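Local coordinates for protein putative MAR1 (Leishmania donovani, PDB 1X9G) that is of unproven function, a putative MAR1 ribonuclease whose fold places it in the isochorismatase superfamily, many members of which are hydrolases, at residues 38-43 / 195-200; 51-56 / 80-85; 107-112 / 134-139. All coordinates share one frame; numbering follows the deposited sequence.

Interaction 1: 38-43 / 195-200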
loop_
_atom_site.group_PDB
_atom_site.type_symbol
_atom_site.label_atom_id
_atom_site.label_comp_id
_atom_site.label_asym_id
_atom_site.label_seq_id
_atom_site.Cartn_x
_atom_site.Cartn_y
_atom_site.Cartn_z
ATOM N N ASN A 38 -22.726 3.273 -0.565
ATOM C CA ASN A 38 -22.659 3.735 0.821
ATOM C C ASN A 38 -23.055 5.209 1.047
ATOM O O ASN A 38 -22.583 5.856 2.014
ATOM C CB ASN A 38 -21.291 3.401 1.480
ATOM C CG ASN A 38 -20.261 4.368 1.107
ATOM O OD1 ASN A 38 -20.233 4.767 -0.063
ATOM N ND2 ASN A 38 -19.435 4.823 2.081
ATOM N N PHE A 39 -23.940 5.722 0.201
ATOM C CA PHE A 39 -24.352 7.128 0.319
ATOM C C PHE A 39 -24.862 7.442 1.708
ATOM O O PHE A 39 -24.688 8.549 2.208
ATOM C CB PHE A 39 -25.445 7.499 -0.688
ATOM C CG PHE A 39 -25.772 8.973 -0.713
ATOM C CD1 PHE A 39 -25.038 9.847 -1.497
ATOM C CD2 PHE A 39 -26.808 9.488 0.062
ATOM C CE1 PHE A 39 -25.341 11.227 -1.527
ATOM C CE2 PHE A 39 -27.130 10.874 0.029
ATOM C CZ PHE A 39 -26.397 11.735 -0.764
ATOM N N ALA A 40 -25.501 6.447 2.304
ATOM C CA ALA A 40 -26.131 6.606 3.581
ATOM C C ALA A 40 -25.113 6.666 4.699
ATOM O O ALA A 40 -25.247 7.497 5.607
ATOM C CB ALA A 40 -27.206 5.501 3.814
ATOM N N ASN A 41 -24.056 5.856 4.606
ATOM C CA ASN A 41 -22.952 6.022 5.552
ATOM C C ASN A 41 -22.276 7.392 5.454
ATOM O O ASN A 41 -21.863 7.958 6.477
ATOM C CB ASN A 41 -21.963 4.888 5.451
ATOM C CG ASN A 41 -22.388 3.662 6.241
ATOM O OD1 ASN A 41 -23.565 3.471 6.549
ATOM N ND2 ASN A 41 -21.432 2.815 6.557
ATOM N N CYS A 42 -22.170 7.935 4.240
ATOM C CA CYS A 42 -21.685 9.305 4.070
ATOM C C CYS A 42 -22.556 10.320 4.817
ATOM O O CYS A 42 -22.045 11.271 5.420
ATOM C CB CYS A 42 -21.635 9.685 2.598
ATOM S SG CYS A 42 -20.489 8.715 1.671
ATOM N N VAL A 43 -23.877 10.115 4.752
ATOM C CA VAL A 43 -24.854 10.970 5.440
ATOM C C VAL A 43 -24.643 10.847 6.948
ATOM O O VAL A 43 -24.641 11.835 7.667
ATOM C CB VAL A 43 -26.321 10.606 4.987
ATOM C CG1 VAL A 43 -27.375 11.296 5.793
ATOM C CG2 VAL A 43 -26.530 10.944 3.491
ATOM N N GLU A 195 -24.837 3.907 15.557
ATOM C CA GLU A 195 -24.435 2.863 14.638
ATOM C C GLU A 195 -24.846 3.272 13.219
ATOM O O GLU A 195 -25.980 3.747 13.017
ATOM C CB GLU A 195 -25.162 1.555 14.981
ATOM C CG GLU A 195 -25.048 1.070 16.430
ATOM C CD GLU A 195 -23.925 0.064 16.616
ATOM O OE1 GLU A 195 -24.105 -0.905 17.394
ATOM O OE2 GLU A 195 -22.856 0.236 15.975
ATOM N N PRO A 196 -23.952 3.051 12.231
ATOM C CA PRO A 196 -24.194 3.368 10.826
ATOM C C PRO A 196 -25.302 2.520 10.168
ATOM O O PRO A 196 -25.541 1.374 10.555
ATOM C CB PRO A 196 -22.843 3.048 10.145
ATOM C CG PRO A 196 -21.902 2.871 11.181
ATOM C CD PRO A 196 -22.628 2.449 12.418
ATOM N N PRO A 197 -25.948 3.074 9.149
ATOM C CA PRO A 197 -26.931 2.382 8.319
ATOM C C PRO A 197 -26.381 1.089 7.708
ATOM O O PRO A 197 -27.042 0.038 7.756
ATOM C CB PRO A 197 -27.226 3.396 7.210
ATOM C CG PRO A 197 -26.841 4.713 7.780
ATOM C CD PRO A 197 -25.743 4.472 8.744
ATOM N N ILE A 198 -25.183 1.180 7.135
ATOM C CA ILE A 198 -24.473 0.029 6.586
ATOM C C ILE A 198 -23.295 -0.271 7.532
ATOM O O ILE A 198 -22.387 0.557 7.678
ATOM C CB ILE A 198 -23.959 0.323 5.141
ATOM C CG1 ILE A 198 -25.103 0.905 4.287
ATOM C CG2 ILE A 198 -23.408 -0.923 4.510
ATOM C CD1 ILE A 198 -24.669 1.781 3.088
ATOM N N PRO A 199 -23.328 -1.438 8.203
ATOM C CA PRO A 199 -22.318 -1.846 9.182
ATOM C C PRO A 199 -20.930 -1.681 8.638
ATOM O O PRO A 199 -20.677 -2.055 7.488
ATOM C CB PRO A 199 -22.599 -3.334 9.367
ATOM C CG PRO A 199 -24.068 -3.402 9.215
ATOM C CD PRO A 199 -24.379 -2.461 8.067
ATOM N N LEU A 200 -20.048 -1.104 9.462
ATOM C CA LEU A 200 -18.607 -1.044 9.157
ATOM C C LEU A 200 -17.956 -2.392 9.384
ATOM O O LEU A 200 -16.769 -2.578 9.093
ATOM C CB LEU A 200 -17.900 0.008 9.999
ATOM C CG LEU A 200 -18.421 1.410 9.745
ATOM C CD1 LEU A 200 -17.529 2.369 10.453
ATOM C CD2 LEU A 200 -18.475 1.693 8.232
ATOM O OXT LEU A 200 -18.615 -3.332 9.844
#

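Interaction 2: 51-56 / 80-85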
loop_
_atom_site.group_PDB
_atom_site.type_symbol
_atom_site.label_atom_id
_atom_site.label_comp_id
_atom_site.label_asym_id
_atom_site.label_seq_id
_atom_site.Cartn_x
_atom_site.Cartn_y
_atom_site.Cartn_z
ATOM N N ARG A 51 -22.799 17.110 14.638
ATOM C CA ARG A 51 -23.047 17.121 16.082
ATOM C C ARG A 51 -21.768 17.367 16.870
ATOM O O ARG A 51 -21.784 18.073 17.897
ATOM C CB ARG A 51 -23.711 15.819 16.539
ATOM C CG ARG A 51 -24.992 15.412 15.744
ATOM C CD ARG A 51 -26.162 16.343 15.960
ATOM N NE ARG A 51 -26.058 17.623 15.263
ATOM C CZ ARG A 51 -26.277 17.786 13.953
ATOM N NH1 ARG A 51 -26.535 16.718 13.179
ATOM N NH2 ARG A 51 -26.191 19.012 13.396
ATOM N N LEU A 52 -20.666 16.791 16.397
ATOM C CA LEU A 52 -19.353 17.029 16.982
ATOM C C LEU A 52 -18.954 18.518 16.987
ATOM O O LEU A 52 -18.404 19.010 17.976
ATOM C CB LEU A 52 -18.266 16.187 16.269
ATOM C CG LEU A 52 -16.849 16.428 16.813
ATOM C CD1 LEU A 52 -16.900 16.035 18.264
ATOM C CD2 LEU A 52 -15.706 15.710 16.074
ATOM N N HIS A 53 -19.173 19.194 15.864
ATOM C CA HIS A 53 -18.787 20.589 15.730
ATOM C C HIS A 53 -19.605 21.481 16.684
ATOM O O HIS A 53 -19.053 22.420 17.263
ATOM C CB HIS A 53 -18.916 21.042 14.270
ATOM C CG HIS A 53 -19.317 22.477 14.094
ATOM N ND1 HIS A 53 -18.457 23.529 14.327
ATOM C CD2 HIS A 53 -20.487 23.028 13.682
ATOM C CE1 HIS A 53 -19.080 24.666 14.071
ATOM N NE2 HIS A 53 -20.316 24.390 13.686
ATOM N N GLU A 54 -20.897 21.171 16.851
ATOM C CA GLU A 54 -21.739 21.809 17.877
ATOM C C GLU A 54 -21.200 21.620 19.297
ATOM O O GLU A 54 -21.284 22.525 20.094
ATOM C CB GLU A 54 -23.178 21.328 17.768
ATOM C CG GLU A 54 -23.778 21.824 16.484
ATOM C CD GLU A 54 -25.008 21.083 16.061
ATOM O OE1 GLU A 54 -25.204 19.929 16.493
ATOM O OE2 GLU A 54 -25.782 21.666 15.269
ATOM N N VAL A 55 -20.607 20.457 19.587
ATOM C CA VAL A 55 -19.873 20.253 20.845
ATOM C C VAL A 55 -18.725 21.268 20.970
ATOM O O VAL A 55 -18.514 21.836 22.030
ATOM C CB VAL A 55 -19.327 18.802 20.997
ATOM C CG1 VAL A 55 -18.514 18.680 22.244
ATOM C CG2 VAL A 55 -20.433 17.781 21.045
ATOM N N VAL A 56 -17.997 21.518 19.883
ATOM C CA VAL A 56 -16.756 22.310 19.982
ATOM C C VAL A 56 -16.628 23.455 18.951
ATOM O O VAL A 56 -15.696 23.484 18.180
ATOM C CB VAL A 56 -15.472 21.387 20.026
ATOM C CG1 VAL A 56 -14.234 22.196 20.458
ATOM C CG2 VAL A 56 -15.666 20.222 21.022
ATOM N N THR A 80 -28.988 17.111 8.829
ATOM C CA THR A 80 -29.325 18.269 9.624
ATOM C C THR A 80 -28.110 19.117 9.974
ATOM O O THR A 80 -27.478 18.950 11.009
ATOM C CB THR A 80 -30.210 17.943 10.850
ATOM O OG1 THR A 80 -30.174 16.539 11.126
ATOM C CG2 THR A 80 -31.688 18.372 10.542
ATOM N N LEU A 81 -27.817 20.029 9.053
ATOM C CA LEU A 81 -26.801 21.065 9.174
ATOM C C LEU A 81 -26.817 21.824 10.498
ATOM O O LEU A 81 -27.895 22.086 11.054
ATOM C CB LEU A 81 -27.001 22.093 8.046
ATOM C CG LEU A 81 -26.695 21.736 6.588
ATOM C CD1 LEU A 81 -25.515 20.728 6.544
ATOM C CD2 LEU A 81 -27.936 21.226 5.839
ATOM N N PRO A 82 -25.629 22.218 10.988
ATOM C CA PRO A 82 -25.555 23.129 12.130
ATOM C C PRO A 82 -25.996 24.536 11.701
ATOM O O PRO A 82 -25.865 24.879 10.521
ATOM C CB PRO A 82 -24.064 23.124 12.494
ATOM C CG PRO A 82 -23.424 22.071 11.675
ATOM C CD PRO A 82 -24.295 21.846 10.494
ATOM N N LYS A 83 -26.508 25.348 12.632
ATOM C CA LYS A 83 -26.926 26.715 12.278
ATOM C C LYS A 83 -25.736 27.541 11.807
ATOM O O LYS A 83 -25.884 28.442 10.977
ATOM C CB LYS A 83 -27.632 27.429 13.447
ATOM C CG LYS A 83 -28.709 26.618 14.125
ATOM C CD LYS A 83 -29.772 26.162 13.135
ATOM C CE LYS A 83 -30.833 25.324 13.829
ATOM N NZ LYS A 83 -32.188 25.671 13.302
ATOM N N THR A 84 -24.555 27.221 12.332
ATOM C CA THR A 84 -23.339 27.925 11.963
ATOM C C THR A 84 -22.781 27.590 10.559
ATOM O O THR A 84 -21.817 28.225 10.128
ATOM C CB THR A 84 -22.241 27.721 13.033
ATOM O OG1 THR A 84 -22.282 26.371 13.501
ATOM C CG2 THR A 84 -22.466 28.664 14.228
ATOM N N ALA A 85 -23.384 26.630 9.851
ATOM C CA ALA A 85 -22.833 26.108 8.566
ATOM C C ALA A 85 -22.566 27.142 7.446
ATOM O O ALA A 85 -23.394 28.017 7.203
ATOM C CB ALA A 85 -23.718 24.964 8.020
#

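Interaction 3: 107-112 / 134-139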
loop_
_atom_site.group_PDB
_atom_site.type_symbol
_atom_site.label_atom_id
_atom_site.label_comp_id
_atom_site.label_asym_id
_atom_site.label_seq_id
_atom_site.Cartn_x
_atom_site.Cartn_y
_atom_site.Cartn_z
ATOM N N VAL A 107 -7.413 28.355 9.372
ATOM C CA VAL A 107 -7.759 26.965 9.698
ATOM C C VAL A 107 -6.523 26.134 9.451
ATOM O O VAL A 107 -5.850 26.333 8.442
ATOM C CB VAL A 107 -9.051 26.459 8.918
ATOM C CG1 VAL A 107 -9.198 24.914 8.933
ATOM C CG2 VAL A 107 -10.334 27.082 9.520
ATOM N N ASP A 108 -6.195 25.241 10.389
ATOM C CA ASP A 108 -4.992 24.391 10.269
ATOM C C ASP A 108 -5.247 23.013 9.663
ATOM O O ASP A 108 -4.372 22.460 8.962
ATOM C CB ASP A 108 -4.350 24.234 11.631
ATOM C CG ASP A 108 -3.922 25.557 12.194
ATOM O OD1 ASP A 108 -4.681 26.171 12.979
ATOM O OD2 ASP A 108 -2.839 26.011 11.793
ATOM N N ASN A 109 -6.438 22.473 9.955
ATOM C CA ASN A 109 -6.815 21.107 9.621
ATOM C C ASN A 109 -8.144 21.038 8.897
ATOM O O ASN A 109 -9.075 21.724 9.272
ATOM C CB ASN A 109 -6.950 20.270 10.883
ATOM C CG ASN A 109 -5.862 20.542 11.870
ATOM O OD1 ASN A 109 -6.039 21.343 12.767
ATOM N ND2 ASN A 109 -4.723 19.897 11.704
ATOM N N ALA A 110 -8.243 20.193 7.889
ATOM C CA ALA A 110 -9.489 19.963 7.214
ATOM C C ALA A 110 -9.811 18.493 7.293
ATOM O O ALA A 110 -8.974 17.657 6.977
ATOM C CB ALA A 110 -9.399 20.408 5.782
ATOM N N VAL A 111 -11.021 18.197 7.737
ATOM C CA VAL A 111 -11.607 16.883 7.769
ATOM C C VAL A 111 -12.596 16.864 6.603
ATOM O O VAL A 111 -13.623 17.580 6.610
ATOM C CB VAL A 111 -12.357 16.673 9.098
ATOM C CG1 VAL A 111 -13.138 15.352 9.121
ATOM C CG2 VAL A 111 -11.433 16.823 10.305
ATOM N N VAL A 112 -12.297 16.048 5.592
ATOM C CA VAL A 112 -12.984 16.100 4.307
ATOM C C VAL A 112 -13.792 14.843 4.114
ATOM O O VAL A 112 -13.290 13.759 4.318
ATOM C CB VAL A 112 -11.993 16.304 3.168
ATOM C CG1 VAL A 112 -12.709 16.390 1.840
ATOM C CG2 VAL A 112 -11.245 17.574 3.365
ATOM N N ARG A 134 -3.364 20.428 7.009
ATOM C CA ARG A 134 -3.326 18.976 7.166
ATOM C C ARG A 134 -4.703 18.455 6.794
ATOM O O ARG A 134 -5.727 19.003 7.249
ATOM C CB ARG A 134 -2.935 18.492 8.562
ATOM C CG ARG A 134 -2.053 19.414 9.361
ATOM C CD ARG A 134 -0.813 18.791 9.958
ATOM N NE ARG A 134 -0.880 17.355 10.258
ATOM C CZ ARG A 134 -0.955 16.831 11.484
ATOM N NH1 ARG A 134 -1.030 17.622 12.561
ATOM N NH2 ARG A 134 -0.987 15.509 11.632
ATOM N N VAL A 135 -4.751 17.414 5.959
ATOM C CA VAL A 135 -6.033 16.826 5.659
ATOM C C VAL A 135 -6.286 15.421 6.234
ATOM O O VAL A 135 -5.392 14.571 6.255
ATOM C CB VAL A 135 -6.555 17.138 4.188
ATOM C CG1 VAL A 135 -5.582 17.909 3.361
ATOM C CG2 VAL A 135 -7.138 15.936 3.507
ATOM N N PHE A 136 -7.494 15.236 6.770
ATOM C CA PHE A 136 -7.916 14.020 7.460
ATOM C C PHE A 136 -9.223 13.578 6.908
ATOM O O PHE A 136 -10.136 14.392 6.752
ATOM C CB PHE A 136 -8.070 14.259 8.961
ATOM C CG PHE A 136 -6.849 14.826 9.593
ATOM C CD1 PHE A 136 -6.627 16.206 9.578
ATOM C CD2 PHE A 136 -5.897 13.982 10.186
ATOM C CE1 PHE A 136 -5.464 16.735 10.169
ATOM C CE2 PHE A 136 -4.737 14.480 10.751
ATOM C CZ PHE A 136 -4.528 15.866 10.760
ATOM N N LEU A 137 -9.325 12.290 6.593
ATOM C CA LEU A 137 -10.432 11.824 5.785
ATOM C C LEU A 137 -11.023 10.596 6.437
ATOM O O LEU A 137 -10.339 9.635 6.633
ATOM C CB LEU A 137 -9.930 11.507 4.341
ATOM C CG LEU A 137 -9.376 12.691 3.527
ATOM C CD1 LEU A 137 -8.075 12.376 2.943
ATOM C CD2 LEU A 137 -10.374 13.101 2.431
ATOM N N PRO A 138 -12.309 10.640 6.812
ATOM C CA PRO A 138 -12.896 9.398 7.294
ATOM C C PRO A 138 -13.366 8.576 6.112
ATOM O O PRO A 138 -14.348 8.984 5.467
ATOM C CB PRO A 138 -14.106 9.884 8.089
ATOM C CG PRO A 138 -14.550 11.138 7.327
ATOM C CD PRO A 138 -13.266 11.774 6.859
ATOM N N LYS A 139 -12.695 7.454 5.837
ATOM C CA LYS A 139 -13.044 6.562 4.713
ATOM C C LYS A 139 -14.478 6.077 4.777
ATOM O O LYS A 139 -15.112 5.749 3.767
ATOM C CB LYS A 139 -12.128 5.344 4.688
ATOM C CG LYS A 139 -12.289 4.531 3.408
ATOM C CD LYS A 139 -11.256 3.408 3.359
ATOM C CE LYS A 139 -11.810 2.186 2.702
ATOM N NZ LYS A 139 -10.668 1.549 1.964
#

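Interaction 1: 38-43 / 195-200
Asn-41, in the first turn of helix 39-55, reads the backbone of Ile-198 with both ends of its carboxamide, pinning the irregular C-terminal tail of this isochorismatase-like α/β chain to the start of the helix. Its OD1 accepts from Ile-198 N at 2.9 Å, the donor standing somewhat out of the carbonyl plane. The amide nitrogen gives the shorter bond, ND2 to Ile-198 O at 2.7 Å; here the oxygen is met in its own carbonyl plane, on a lone pair, and lies almost in the plane of the Asn-41 amide. Two nearly straight bonds to one residue fix the rotation of the buried amide and give its OD1 and ND2 one backbone partner each. With CG turned to chi1 -83°, the group leaves the helix flank and reaches the tail.

Ile-198 adds an apolar contact of its own. Its CG1 branch, anti to the carbonyl carbon (chi1 -49°), carries CD1 to Asn-38 CA, 3.6 Å away, at the N-cap position of the helix. Pro-197 packs next to it, its ring and the Asn-41 side chain running in opposite directions, while its CB meets the methyl CB of Ala-40 at 4.0 Å. Beyond this, Leu-200 O is hydrogen-bonded to Thr-148 OG1 of the second subunit, and within the chain Leu-200 CD2 lies 3.6 Å from Asn-41 ND2.

Interaction 2: 51-56 / 80-85
Arg-51 and His-53, near the C-terminal end of helix 39-55, grip the loop 80-85 at two polar points, with Pro-82 between them. The guanidinium of Arg-51 meets the backbone carbonyl of Thr-80: NH2 donates to Thr-80 O at 2.7 Å, approaching nearly along the C=O axis, and NH1 adds a weak, bent bond to the same oxygen. At the other point, His-53 NE2 and Thr-84 OG1 share a hydrogen bond of 2.8 Å in which either may be the donor. A chi1 of 39° sets the hydroxyl of Thr-84 between its own backbone N and carbonyl carbon, facing the imidazole. The Pro-82 ring abuts the edge of that imidazole, CG lying 3.7 Å from His-53 CD2, while Glu-54 OE2 touches Pro-82 CA at 3.5 Å, its side chain crossing the proline at about a right angle.

Other bonds orient these groups. Glu-54, itself in touch with Pro-82, holds the arginine through a salt bridge, with Arg-51 NE to Glu-54 OE1 at 2.7 Å on the syn side of the carboxylate though well out of its plane, and a weak bond joins NH2 to OE2. Bends at chi2 (-68°) and chi3 (75°) swing the arginine chain round so that its end meets both the carboxylate and the loop. On the far side of the imidazole, His-53 ND1 is hydrogen-bonded to Thr-60 OG1, so both ring nitrogens are engaged and the ring's rotation is fixed. The loop has its own brace, a type I β turn from Pro-82 to Ala-85.

In the α/β fold the contact ties the end of helix 39-55 to the connection between strands 60-67 and 86-90. Tyr-62 of strand 60-67 packs against both His-53 and Pro-82, and Leu-191 of helix 185-191 lies against Arg-51.

Interaction 3: 107-112 / 134-139
Strands 109-112 and 134-138 run parallel, 4.7 Å apart at closest approach and 23° from alignment, pairing Asn-109 with Arg-134, Ala-110 with Val-135 and Val-111 with Phe-136. They are the two strands of a β-α-β unit, linked by helix 117-130, within the six-stranded parallel sheet of the isochorismatase-like fold. The ladder begins with Arg-134 N to Asp-108 O at 3.0 Å. Ala-110 then bonds to both neighbours of Val-135: its N donates to Arg-134 O (2.9 Å) and its O accepts from Phe-136 N (2.8 Å). Val-112 N to Phe-136 O closes the series. CA-H...O contacts, such as Val-111 CA to Phe-136 O, supplement them.

Asn-109, Val-111, Arg-134 and Phe-136 share one face of the sheet. Phe-136, whose chi1 of -54° sets CG beside its backbone N, extends its ring back along the strand: CE1 comes 3.9 Å from Asn-109 CB, and CZ lies over one face of the Arg-134 guanidinium, displaced from its centre. This arginine's NH2 is hydrogen-bonded beyond the pair, to Leu-12 O. Met-13 packs against both Val-111 and Phe-136.

On the face bearing Ala-110 and Val-135, the crossover helix 117-130 closes over the sheet, with Leu-128 touching both Val-112 and Val-135. Val-112 and Leu-137 run alongside each other in the same direction, and Leu-137 CD2 reaches Val-112 CB at 3.7 Å. Pro-138 has no N-H to continue the ladder; its ring CD instead sits 3.2 Å from Val-112 O.

Interactions 1 and 2 use the two ends of helix 39-55, the first fastening its opening turn to the C-terminal tail and the second its closing turns to the loop before strand 86-90. Their centres are 19 Å apart. Interaction 3 belongs to the sheet itself, its centre about 7 Å from that of the chain and 16 Å from that of interaction 2. None of the three touches another, although nearest atoms of interactions 1 and 3 come within about 5 Å. In sequence, the segments of interaction 1 lie 152 residues apart at their closest ends and enclose the other two, which follow one another as local closures, each across fewer than 25 residues.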